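Local coordinates for protein TCR alpha chain (Gallus gallus, PDB 6LIR) that pairs with a beta chain to form the chicken alpha-beta T-cell receptor, which probably recognises antigen presented by MHC molecules, at residues 32-37 with 55-60. Residues are numbered along the deposited sequence; the frame is centred on the assembly and turned at random.
Sequences WYRQLP and PDPEGR
Arg34 and Pro57 bring strand 29-35 and the loop leading into strand 59-63 together, their CA atoms still 9.8 Å apart, so side chains alone close the distance between the two backbones. The loop turns through a cis peptide between Asp56 and Pro57, the two residues that meet Arg34. Arg34 does most of the reaching: chi1 of 80° tucks CG in between the two backbone branches, and from there the chain runs extended to NE, carrying the guanidinium up to the loop. Pro57 points back at it and sets CD over one face of the Arg34 guanidinium, 3.6 Å above its plane but displaced to the rim, while its CG comes 3.6 Å from Arg34 NH1. The carboxylate of Asp56 stands nearly perpendicular to the guanidinium (86°); Asp56 OD1 lies 3.8 Å from Arg34 NH2, a long salt bridge. The stronger grip lies elsewhere, since NH1 forms a salt bridge to Asp81 and a hydrogen bond to the hydroxyl of Tyr85. In this V-set immunoglobulin fold the contact bridges the two sheets of the beta sandwich, between the end of strand 29-35 and the loop that leads into strand 59-63. A leucine in place of Arg34 would probably leave Asp81 without its charged mate and take from Pro57 CD and CG the polar group they rest on. Pro57 also packs on Tyr85 and on Leu74 of strand 69-74.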
loop_
_atom_site.group_PDB
_atom_site.type_symbol
_atom_site.label_atom_id
_atom_site.label_comp_id
_atom_site.label_asym_id
_atom_site.label_seq_id
_atom_site.Cartn_x
_atom_site.Cartn_y
_atom_site.Cartn_z
ATOM N N TRP A 32 -8.670 -15.926 7.596
ATOM C CA TRP A 32 -7.455 -15.213 7.263
ATOM C C TRP A 32 -7.744 -14.305 6.083
ATOM O O TRP A 32 -8.474 -14.681 5.159
ATOM C CB TRP A 32 -6.311 -16.170 6.920
ATOM C CG TRP A 32 -5.618 -16.742 8.115
ATOM C CD1 TRP A 32 -6.032 -17.797 8.876
ATOM C CD2 TRP A 32 -4.384 -16.294 8.687
ATOM N NE1 TRP A 32 -5.130 -18.037 9.886
ATOM C CE2 TRP A 32 -4.107 -17.130 9.790
ATOM C CE3 TRP A 32 -3.481 -15.274 8.369
ATOM C CZ2 TRP A 32 -2.968 -16.977 10.578
ATOM C CZ3 TRP A 32 -2.348 -15.120 9.153
ATOM C CH2 TRP A 32 -2.102 -15.969 10.246
ATOM N N TYR A 33 -7.166 -13.110 6.132
ATOM C CA TYR A 33 -7.316 -12.106 5.096
ATOM C C TYR A 33 -5.933 -11.593 4.731
ATOM O O TYR A 33 -4.971 -11.745 5.490
ATOM C CB TYR A 33 -8.194 -10.930 5.562
ATOM C CG TYR A 33 -9.642 -11.272 5.840
ATOM C CD1 TYR A 33 -10.012 -11.938 7.003
ATOM C CD2 TYR A 33 -10.641 -10.905 4.949
ATOM C CE1 TYR A 33 -11.338 -12.246 7.261
ATOM C CE2 TYR A 33 -11.969 -11.207 5.195
ATOM C CZ TYR A 33 -12.313 -11.876 6.352
ATOM O OH TYR A 33 -13.634 -12.176 6.593
ATOM N N ARG A 34 -5.836 -10.981 3.557
ATOM C CA ARG A 34 -4.606 -10.315 3.170
ATOM C C ARG A 34 -4.951 -8.983 2.528
ATOM O O ARG A 34 -5.931 -8.867 1.784
ATOM C CB ARG A 34 -3.743 -11.190 2.246
ATOM C CG ARG A 34 -4.140 -11.234 0.789
ATOM C CD ARG A 34 -3.060 -11.955 0.000
ATOM N NE ARG A 34 -3.486 -12.281 -1.355
ATOM C CZ ARG A 34 -2.741 -12.956 -2.226
ATOM N NH1 ARG A 34 -1.531 -13.382 -1.879
ATOM N NH2 ARG A 34 -3.210 -13.211 -3.438
ATOM N N GLN A 35 -4.166 -7.974 2.859
ATOM C CA GLN A 35 -4.382 -6.617 2.377
ATOM C C GLN A 35 -3.202 -6.250 1.487
ATOM O O GLN A 35 -2.095 -5.998 1.975
ATOM C CB GLN A 35 -4.541 -5.621 3.518
ATOM C CG GLN A 35 -4.674 -4.196 3.008
ATOM C CD GLN A 35 -4.354 -3.149 4.052
ATOM O OE1 GLN A 35 -4.014 -2.017 3.716
ATOM N NE2 GLN A 35 -4.479 -3.514 5.325
ATOM N N LEU A 36 -3.434 -6.271 0.195
ATOM C CA LEU A 36 -2.469 -5.866 -0.808
ATOM C C LEU A 36 -2.381 -4.340 -0.867
ATOM O O LEU A 36 -3.345 -3.645 -0.531
ATOM C CB LEU A 36 -2.876 -6.415 -2.170
ATOM C CG LEU A 36 -2.845 -7.935 -2.342
ATOM C CD1 LEU A 36 -3.722 -8.342 -3.513
ATOM C CD2 LEU A 36 -1.417 -8.439 -2.549
ATOM N N PRO A 37 -1.223 -3.799 -1.247
ATOM C CA PRO A 37 -1.081 -2.342 -1.354
ATOM C C PRO A 37 -2.142 -1.739 -2.265
ATOM O O PRO A 37 -2.426 -2.254 -3.350
ATOM C CB PRO A 37 0.330 -2.168 -1.932
ATOM C CG PRO A 37 1.062 -3.384 -1.487
ATOM C CD PRO A 37 0.050 -4.497 -1.506
ATOM N N PRO A 55 -6.711 -21.932 -1.875
ATOM C CA PRO A 55 -6.512 -21.808 -3.331
ATOM C C PRO A 55 -5.463 -20.778 -3.706
ATOM O O PRO A 55 -4.563 -21.059 -4.501
ATOM C CB PRO A 55 -7.919 -21.434 -3.843
ATOM C CG PRO A 55 -8.678 -20.966 -2.623
ATOM C CD PRO A 55 -8.115 -21.707 -1.469
ATOM N N ASP A 56 -5.548 -19.590 -3.122
ATOM C CA ASP A 56 -4.706 -18.475 -3.521
ATOM C C ASP A 56 -4.489 -17.551 -2.327
ATOM O O ASP A 56 -5.461 -17.007 -1.784
ATOM C CB ASP A 56 -5.355 -17.734 -4.695
ATOM C CG ASP A 56 -4.514 -16.575 -5.204
ATOM O OD1 ASP A 56 -3.272 -16.615 -5.075
ATOM O OD2 ASP A 56 -5.102 -15.616 -5.747
ATOM N N PRO A 57 -3.244 -17.382 -1.852
ATOM C CA PRO A 57 -2.013 -17.985 -2.364
ATOM C C PRO A 57 -1.899 -19.442 -1.948
ATOM O O PRO A 57 -2.272 -19.781 -0.822
ATOM C CB PRO A 57 -0.915 -17.142 -1.715
ATOM C CG PRO A 57 -1.518 -16.710 -0.414
ATOM C CD PRO A 57 -2.985 -16.505 -0.695
ATOM N N GLU A 58 -1.476 -20.290 -2.886
ATOM C CA GLU A 58 -1.317 -21.720 -2.654
ATOM C C GLU A 58 -0.704 -22.002 -1.286
ATOM O O GLU A 58 0.326 -21.429 -0.920
ATOM C CB GLU A 58 -0.440 -22.320 -3.760
ATOM C CG GLU A 58 -0.388 -23.838 -3.776
ATOM C CD GLU A 58 0.622 -24.378 -4.781
ATOM O OE1 GLU A 58 1.449 -25.231 -4.395
ATOM O OE2 GLU A 58 0.588 -23.950 -5.954
ATOM N N GLY A 59 -1.350 -22.876 -0.531
ATOM C CA GLY A 59 -0.832 -23.231 0.779
ATOM C C GLY A 59 -1.893 -23.943 1.602
ATOM O O GLY A 59 -2.806 -24.563 1.057
ATOM N N ARG A 60 -1.762 -23.816 2.918
ATOM C CA ARG A 60 -2.630 -24.573 3.805
ATOM C C ARG A 60 -2.708 -23.877 5.153
ATOM O O ARG A 60 -1.693 -23.420 5.692
ATOM C CB ARG A 60 -2.126 -26.015 3.982
ATOM C CG ARG A 60 -3.019 -26.899 4.860
ATOM C CD ARG A 60 -2.919 -28.373 4.464
ATOM N NE ARG A 60 -1.599 -28.928 4.759
ATOM C CZ ARG A 60 -1.244 -30.192 4.537
ATOM N NH1 ARG A 60 -2.108 -31.048 4.007
ATOM N NH2 ARG A 60 -0.017 -30.601 4.842
#